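Local coordinates for thioredoxin domain-containing protein (Sinorhizobium meliloti, PDB 3U5R) that is of unknown function but, as a member of the thioredoxin-like AhpC/TSA family, probably has oxidoreductase and antioxidant activity, at residues Val135-Gly140 with Ile203-Gly208; Val75-Ala80 with Gly160-Ala165. One frame throughout, in Å; residues are numbered along the deposited sequence.

Contact 1. Residues Val135-Gly140 with Ile203-Gly208; sequences VAKAYG and IKWTAG
With chi1 at -56°, W205 sets its CG opposite its own carbonyl carbon and beside its backbone N, which places CZ3 and CH2 of the indole beside A136 and K137. K137 has the same first-torsion class (chi1 -68°), which leaves its CG next to W205 CZ3. The closest pair is K137 CG to W205 CZ3 at 3.7 Å, and the two side chains run obliquely across one another. A136 points its CB at the loop and reaches W205 CH2 at 3.8 Å. The same methyl meets I203 CD1 at 4.2 Å, so it sits against both the indole and the isoleucine. Within the loop, I203 CG2 lies 3.6 Å above the indole plane of W205 and covers one face of its six-membered ring.

In this thioredoxin-like fold the helix follows strand 127-129, an edge of the mixed sheet, whereas 203-208 is the tail leaving strand 199-202. G140, at positive phi, ends the helix in a Schellman motif, with a weak bond from G140 N to K137 O. With an alanine in place of W205, A136 and K137 would probably face a gap and I203 CG2 would lose its flat partner. Q133 provides a polar tie nearby: its amide bonds to K204 O and T206 N.

Contact 2. Residues Val75-Ala80 with Gly160-Ala165; sequences VLIREA and GQFDDA
F162 is the bump of this contact: its ring pushes into a shallow hollow made by I77 and A80, three residues apart where helix 78-88 begins. Its CG stands anti to the backbone N (chi1 -176°), which lets the ring reach I77 and A80. A80 CB fits against the ring edge, close to its plane, with a separation of 3.7 Å from F162 CE2. At the same corner F162 CZ comes within 3.9 Å of A80 O, so backbone forms part of the wall. The other wall is I77, whose CG2 lies 3.9 Å from F162 CD2; here the isoleucine and phenylalanine side chains pass each other running opposite ways. Putting CG1 in the crowded position (chi1 59°) leaves CG2 anti to the carbonyl carbon, on the side that meets the ring.

A second, smaller fit lies alongside. L76 CD2 settles on A165, 3.7 Å from A165 O and 4.1 Å from A165 CB. I77 occupies the N-cap position; here, after strand 61-66, a short helix 72-75 breaks before helix 78-88, which resembles the kinked helix after the central strand in thioredoxin-like proteins.

Several polar groups of 160-165 bond within the loop or to its neighbours: D163 OD1 accepts from A165 N at 3.0 Å in an Asx turn, OD2 receives T174 N and G175 N, and Q161 NE2 bonds to D164 OD1. The contacts between the segments are van der Waals, mostly between apolar side chains, without hydrogen bonds; their mutual position therefore probably rests on fit and burial.

How the contacts relate
From the N terminus, the chain reaches 75-80 first, at the end of helix 72-75, which follows strand 61-66, and then 135-140, past the edge strand 127-129. Segment 160-165 follows the hairpin of strands 146-150 and 156-160 and returns to 75-80, closing contact 2 across 79 intervening residues. Contact 1 closes later, when 203-208 leaves strand 199-202 and meets 135-140 across 62. The segments alternate, so the two closures cross rather than nest. They stay separate in space, with centres about 21 Å apart and nearest atoms about 10 Å apart. Contact 2 ties the start of helix 78-88 to the loop before helix 176-186; contact 1 ties helix 134-139 to the C-terminal tail.

Contact 1. Residues Val135-Gly140 with Ile203-Gly208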
ATOM      1  N   VAL A 135      11.020  -5.962   4.443  1.00 16.14           N
ATOM      2  CA  VAL A 135       9.697  -6.258   3.893  1.00 15.60           C
ATOM      3  C   VAL A 135       9.522  -5.682   2.459  1.00 16.03           C
ATOM      4  O   VAL A 135       9.069  -6.404   1.601  1.00 14.73           O
ATOM      5  CB  VAL A 135       8.554  -5.803   4.870  1.00 17.62           C
ATOM      6  CG1 VAL A 135       7.177  -6.064   4.272  1.00 15.95           C
ATOM      7  CG2 VAL A 135       8.808  -6.478   6.305  1.00 17.66           C
ATOM      8  N   ALA A 136       9.890  -4.426   2.215  1.00 13.48           N
ATOM      9  CA  ALA A 136       9.831  -3.896   0.866  1.00 16.20           C
ATOM     10  C   ALA A 136      10.578  -4.860  -0.105  1.00 17.43           C
ATOM     11  O   ALA A 136      10.112  -5.153  -1.213  1.00 16.84           O
ATOM     12  CB  ALA A 136      10.469  -2.471   0.837  1.00 15.62           C
ATOM     13  N   LYS A 137      11.743  -5.345   0.326  1.00 17.98           N
ATOM     14  CA  LYS A 137      12.500  -6.289  -0.534  1.00 19.28           C
ATOM     15  C   LYS A 137      11.820  -7.625  -0.755  1.00 17.72           C
ATOM     16  O   LYS A 137      11.795  -8.129  -1.904  1.00 18.65           O
ATOM     17  CB  LYS A 137      13.900  -6.546   0.048  1.00 20.48           C
ATOM     18  CG  LYS A 137      14.858  -5.396   0.021  1.00 26.68           C
ATOM     19  CD  LYS A 137      16.299  -5.974   0.397  1.00 33.40           C
ATOM     20  CE  LYS A 137      17.131  -5.025   1.253  1.00 41.04           C
ATOM     21  NZ  LYS A 137      18.281  -5.771   1.915  1.00 43.88           N
ATOM     22  N   ALA A 138      11.193  -8.189   0.295  1.00 17.59           N
ATOM     23  CA  ALA A 138      10.455  -9.465   0.130  1.00 18.37           C
ATOM     24  C   ALA A 138       9.221  -9.339  -0.779  1.00 18.25           C
ATOM     25  O   ALA A 138       8.905 -10.286  -1.471  1.00 17.54           O
ATOM     26  CB  ALA A 138      10.025 -10.097   1.537  1.00 17.98           C
ATOM     27  N   TYR A 139       8.523  -8.185  -0.763  1.00 16.83           N
ATOM     28  CA  TYR A 139       7.333  -7.987  -1.633  1.00 14.80           C
ATOM     29  C   TYR A 139       7.754  -7.616  -3.037  1.00 15.54           C
ATOM     30  O   TYR A 139       6.973  -7.810  -3.990  1.00 17.10           O
ATOM     31  CB  TYR A 139       6.395  -6.878  -1.030  1.00 15.89           C
ATOM     32  CG  TYR A 139       5.418  -7.465  -0.032  1.00 13.12           C
ATOM     33  CD1 TYR A 139       5.847  -7.889   1.188  1.00 14.38           C
ATOM     34  CD2 TYR A 139       4.093  -7.702  -0.367  1.00 14.31           C
ATOM     35  CE1 TYR A 139       5.009  -8.462   2.088  1.00 14.79           C
ATOM     36  CE2 TYR A 139       3.224  -8.306   0.572  1.00 10.14           C
ATOM     37  CZ  TYR A 139       3.691  -8.672   1.756  1.00 13.50           C
ATOM     38  OH  TYR A 139       2.863  -9.288   2.655  1.00 13.62           O
ATOM     39  N   GLY A 140       9.007  -7.154  -3.158  1.00 15.50           N
ATOM     40  CA  GLY A 140       9.522  -6.616  -4.408  1.00 15.61           C
ATOM     41  C   GLY A 140       8.848  -5.282  -4.764  1.00 16.56           C
ATOM     42  O   GLY A 140       8.586  -5.027  -5.952  1.00 15.87           O
ATOM     43  N   ILE A 203      11.411   3.881  -3.893  1.00 22.82           N
ATOM     44  CA  ILE A 203      11.729   3.577  -2.512  1.00 21.78           C
ATOM     45  C   ILE A 203      13.138   4.060  -2.219  1.00 23.39           C
ATOM     46  O   ILE A 203      14.100   3.783  -2.954  1.00 21.63           O
ATOM     47  CB  ILE A 203      11.531   2.038  -2.215  1.00 21.31           C
ATOM     48  CG1 ILE A 203      10.046   1.713  -2.487  1.00 21.45           C
ATOM     49  CG2 ILE A 203      12.060   1.639  -0.777  1.00 20.56           C
ATOM     50  CD1 ILE A 203       9.329   0.781  -1.636  1.00 23.29           C
ATOM     51  N   LYS A 204      13.296   4.771  -1.110  1.00 23.85           N
ATOM     52  CA  LYS A 204      14.615   5.292  -0.808  1.00 25.83           C
ATOM     53  C   LYS A 204      15.417   4.262  -0.017  1.00 25.43           C
ATOM     54  O   LYS A 204      15.444   4.306   1.208  1.00 23.25           O
ATOM     55  CB  LYS A 204      14.443   6.607  -0.045  1.00 25.76           C
ATOM     56  CG  LYS A 204      13.616   7.625  -0.854  1.00 29.11           C
ATOM     57  CD  LYS A 204      14.339   7.900  -2.190  1.00 32.61           C
ATOM     58  CE  LYS A 204      13.827   9.143  -2.939  1.00 40.59           C
ATOM     59  NZ  LYS A 204      12.769   8.823  -3.940  1.00 45.10           N
ATOM     60  N   TRP A 205      16.036   3.332  -0.748  1.00 26.24           N
ATOM     61  CA  TRP A 205      16.859   2.269  -0.183  1.00 27.14           C
ATOM     62  C   TRP A 205      18.029   2.915   0.581  1.00 29.02           C
ATOM     63  O   TRP A 205      18.590   3.916   0.128  1.00 28.34           O
ATOM     64  CB  TRP A 205      17.429   1.424  -1.328  1.00 27.39           C
ATOM     65  CG  TRP A 205      16.322   0.902  -2.164  1.00 26.46           C
ATOM     66  CD1 TRP A 205      15.977   1.301  -3.412  1.00 26.10           C
ATOM     67  CD2 TRP A 205      15.358  -0.112  -1.772  1.00 26.35           C
ATOM     68  NE1 TRP A 205      14.861   0.583  -3.850  1.00 24.08           N
ATOM     69  CE2 TRP A 205      14.479  -0.295  -2.857  1.00 24.38           C
ATOM     70  CE3 TRP A 205      15.164  -0.869  -0.601  1.00 23.30           C
ATOM     71  CZ2 TRP A 205      13.405  -1.198  -2.815  1.00 23.90           C
ATOM     72  CZ3 TRP A 205      14.091  -1.806  -0.575  1.00 21.44           C
ATOM     73  CH2 TRP A 205      13.235  -1.944  -1.676  1.00 25.09           C
ATOM     74  N   THR A 206      18.344   2.385   1.761  1.00 30.22           N
ATOM     75  CA  THR A 206      19.546   2.813   2.505  1.00 32.79           C
ATOM     76  C   THR A 206      20.768   2.431   1.650  1.00 35.12           C
ATOM     77  O   THR A 206      20.751   1.372   1.021  1.00 35.00           O
ATOM     78  CB  THR A 206      19.622   2.092   3.840  1.00 32.91           C
ATOM     79  OG1 THR A 206      19.878   0.706   3.583  1.00 38.69           O
ATOM     80  CG2 THR A 206      18.323   2.155   4.533  1.00 27.50           C
ATOM     81  N   ALA A 207      21.801   3.296   1.591  1.00 39.40           N
ATOM     82  CA  ALA A 207      23.063   2.992   0.829  1.00 42.69           C
ATOM     83  C   ALA A 207      23.513   1.582   1.180  1.00 44.58           C
ATOM     84  O   ALA A 207      23.821   1.320   2.341  1.00 46.25           O
ATOM     85  N   GLY A 208      23.495   0.666   0.206  1.00 46.33           N
ATOM     86  CA  GLY A 208      23.552  -0.794   0.483  1.00 47.33           C
ATOM     87  C   GLY A 208      22.212  -1.388   0.935  1.00 48.55           C
ATOM     88  O   GLY A 208      21.356  -1.812   0.136  1.00 48.72           O
TER

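Contact 2. Residues Val75-Ala80 with Gly160-Ala165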
ATOM      1  N   VAL A  75       1.087  11.933  -2.069  1.00 17.81           N
ATOM      2  CA  VAL A  75       0.309  13.155  -1.691  1.00 17.48           C
ATOM      3  C   VAL A  75      -0.974  13.284  -2.517  1.00 17.35           C
ATOM      4  O   VAL A  75      -2.104  13.480  -1.985  1.00 16.40           O
ATOM      5  CB  VAL A  75       1.243  14.456  -1.739  1.00 16.53           C
ATOM      6  CG1 VAL A  75       0.415  15.841  -1.706  1.00 20.13           C
ATOM      7  CG2 VAL A  75       2.319  14.384  -0.557  1.00 17.70           C
ATOM      8  N   LEU A  76      -0.835  13.107  -3.826  1.00 16.45           N
ATOM      9  CA  LEU A  76      -2.015  13.073  -4.701  1.00 18.11           C
ATOM     10  C   LEU A  76      -3.229  12.218  -4.207  1.00 18.08           C
ATOM     11  O   LEU A  76      -4.398  12.632  -4.363  1.00 19.10           O
ATOM     12  CB  LEU A  76      -1.602  12.594  -6.097  1.00 16.74           C
ATOM     13  CG  LEU A  76      -2.719  12.550  -7.128  1.00 21.21           C
ATOM     14  CD1 LEU A  76      -3.131  13.943  -7.686  1.00 22.79           C
ATOM     15  CD2 LEU A  76      -2.235  11.647  -8.253  1.00 17.00           C
ATOM     16  N   ILE A  77      -2.996  11.021  -3.655  1.00 17.35           N
ATOM     17  CA  ILE A  77      -4.084  10.080  -3.426  1.00 15.81           C
ATOM     18  C   ILE A  77      -4.322   9.897  -1.916  1.00 17.80           C
ATOM     19  O   ILE A  77      -5.052   9.023  -1.486  1.00 17.08           O
ATOM     20  CB  ILE A  77      -3.738   8.713  -4.004  1.00 15.72           C
ATOM     21  CG1 ILE A  77      -2.434   8.227  -3.322  1.00 18.75           C
ATOM     22  CG2 ILE A  77      -3.551   8.790  -5.500  1.00 15.69           C
ATOM     23  CD1 ILE A  77      -2.114   6.791  -3.672  1.00 26.79           C
ATOM     24  N   ARG A  78      -3.679  10.659  -1.074  1.00 17.43           N
ATOM     25  CA  ARG A  78      -3.738  10.403   0.336  1.00 20.03           C
ATOM     26  C   ARG A  78      -5.141  10.526   0.966  1.00 20.00           C
ATOM     27  O   ARG A  78      -5.574   9.670   1.679  1.00 19.65           O
ATOM     28  CB  ARG A  78      -2.639  11.177   1.035  1.00 20.58           C
ATOM     29  CG  ARG A  78      -2.901  11.767   2.311  1.00 27.17           C
ATOM     30  CD  ARG A  78      -2.295  13.177   2.356  1.00 36.51           C
ATOM     31  NE  ARG A  78      -0.880  13.215   2.599  1.00 27.83           N
ATOM     32  CZ  ARG A  78      -0.129  14.292   2.562  1.00 28.89           C
ATOM     33  NH1 ARG A  78      -0.617  15.462   2.238  1.00 32.15           N
ATOM     34  NH2 ARG A  78       1.135  14.177   2.832  1.00 23.59           N
ATOM     35  N   GLU A  79      -5.853  11.553   0.600  1.00 17.95           N
ATOM     36  CA  GLU A  79      -7.201  11.692   1.054  1.00 18.46           C
ATOM     37  C   GLU A  79      -8.101  10.539   0.528  1.00 16.59           C
ATOM     38  O   GLU A  79      -8.895  10.032   1.213  1.00 14.39           O
ATOM     39  CB  GLU A  79      -7.721  13.055   0.671  1.00 20.00           C
ATOM     40  CG  GLU A  79      -7.024  14.207   1.382  1.00 20.00           C
ATOM     41  CD  GLU A  79      -5.632  14.587   0.806  1.00 20.00           C
ATOM     42  OE1 GLU A  79      -5.216  14.118  -0.285  1.00 20.00           O
ATOM     43  OE2 GLU A  79      -4.940  15.386   1.492  1.00 20.00           O
ATOM     44  N   ALA A  80      -7.929  10.182  -0.723  1.00 13.60           N
ATOM     45  CA  ALA A  80      -8.643   9.113  -1.353  1.00 14.71           C
ATOM     46  C   ALA A  80      -8.341   7.762  -0.754  1.00 12.71           C
ATOM     47  O   ALA A  80      -9.170   6.987  -0.631  1.00 17.03           O
ATOM     48  CB  ALA A  80      -8.419   9.106  -2.761  1.00 13.34           C
ATOM     49  N   GLY A 160      -0.836  -2.932  -9.087  1.00 15.88           N
ATOM     50  CA  GLY A 160      -0.769  -1.801 -10.029  1.00 15.54           C
ATOM     51  C   GLY A 160      -1.360  -0.526  -9.429  1.00 16.83           C
ATOM     52  O   GLY A 160      -1.428  -0.366  -8.212  1.00 15.28           O
ATOM     53  N   GLN A 161      -1.716   0.376 -10.324  1.00 14.77           N
ATOM     54  CA  GLN A 161      -2.143   1.748  -9.999  1.00 13.05           C
ATOM     55  C   GLN A 161      -3.427   1.774  -9.162  1.00 12.73           C
ATOM     56  O   GLN A 161      -4.356   0.881  -9.209  1.00 13.13           O
ATOM     57  CB  GLN A 161      -2.303   2.553 -11.324  1.00  9.35           C
ATOM     58  CG  GLN A 161      -3.602   2.225 -12.100  1.00 11.01           C
ATOM     59  CD  GLN A 161      -3.703   3.046 -13.415  1.00 15.16           C
ATOM     60  OE1 GLN A 161      -2.778   3.743 -13.774  1.00 12.77           O
ATOM     61  NE2 GLN A 161      -4.795   2.949 -14.093  1.00 13.69           N
ATOM     62  N   PHE A 162      -3.547   2.814  -8.370  1.00 12.71           N
ATOM     63  CA  PHE A 162      -4.801   3.047  -7.597  1.00 13.08           C
ATOM     64  C   PHE A 162      -5.896   3.409  -8.608  1.00 13.66           C
ATOM     65  O   PHE A 162      -7.100   2.990  -8.522  1.00 13.35           O
ATOM     66  CB  PHE A 162      -4.466   4.196  -6.606  1.00 13.39           C
ATOM     67  CG  PHE A 162      -5.560   4.556  -5.645  1.00 14.90           C
ATOM     68  CD1 PHE A 162      -6.026   3.629  -4.712  1.00 17.74           C
ATOM     69  CD2 PHE A 162      -6.072   5.871  -5.620  1.00 17.15           C
ATOM     70  CE1 PHE A 162      -7.053   3.982  -3.783  1.00 16.76           C
ATOM     71  CE2 PHE A 162      -7.083   6.269  -4.709  1.00 18.75           C
ATOM     72  CZ  PHE A 162      -7.574   5.325  -3.752  1.00 19.47           C
ATOM     73  N   ASP A 163      -5.499   4.234  -9.579  1.00 15.40           N
ATOM     74  CA  ASP A 163      -6.370   4.618 -10.704  1.00 16.68           C
ATOM     75  C   ASP A 163      -5.490   5.410 -11.655  1.00 17.34           C
ATOM     76  O   ASP A 163      -4.264   5.465 -11.455  1.00 16.34           O
ATOM     77  CB  ASP A 163      -7.519   5.521 -10.208  1.00 18.98           C
ATOM     78  CG  ASP A 163      -6.981   6.757  -9.410  1.00 24.30           C
ATOM     79  OD1 ASP A 163      -5.798   7.194  -9.646  1.00 30.96           O
ATOM     80  OD2 ASP A 163      -7.734   7.303  -8.554  1.00 30.12           O
ATOM     81  N   ASP A 164      -6.093   6.096 -12.624  1.00 17.18           N
ATOM     82  CA  ASP A 164      -5.331   6.690 -13.754  1.00 20.38           C
ATOM     83  C   ASP A 164      -4.766   8.094 -13.365  1.00 19.36           C
ATOM     84  O   ASP A 164      -4.079   8.739 -14.188  1.00 19.36           O
ATOM     85  CB  ASP A 164      -6.247   6.876 -15.024  1.00 22.15           C
ATOM     86  CG  ASP A 164      -6.595   5.549 -15.784  1.00 34.19           C
ATOM     87  OD1 ASP A 164      -5.717   4.650 -15.871  1.00 40.57           O
ATOM     88  OD2 ASP A 164      -7.755   5.433 -16.388  1.00 37.26           O
ATOM     89  N   ALA A 165      -5.096   8.608 -12.172  1.00 18.24           N
ATOM     90  CA  ALA A 165      -4.661   9.961 -11.788  1.00 16.90           C
ATOM     91  C   ALA A 165      -3.144  10.003 -11.550  1.00 17.91           C
ATOM     92  O   ALA A 165      -2.525   9.063 -10.926  1.00 16.31           O
ATOM     93  CB  ALA A 165      -5.426  10.460 -10.548  1.00 16.51           C
TER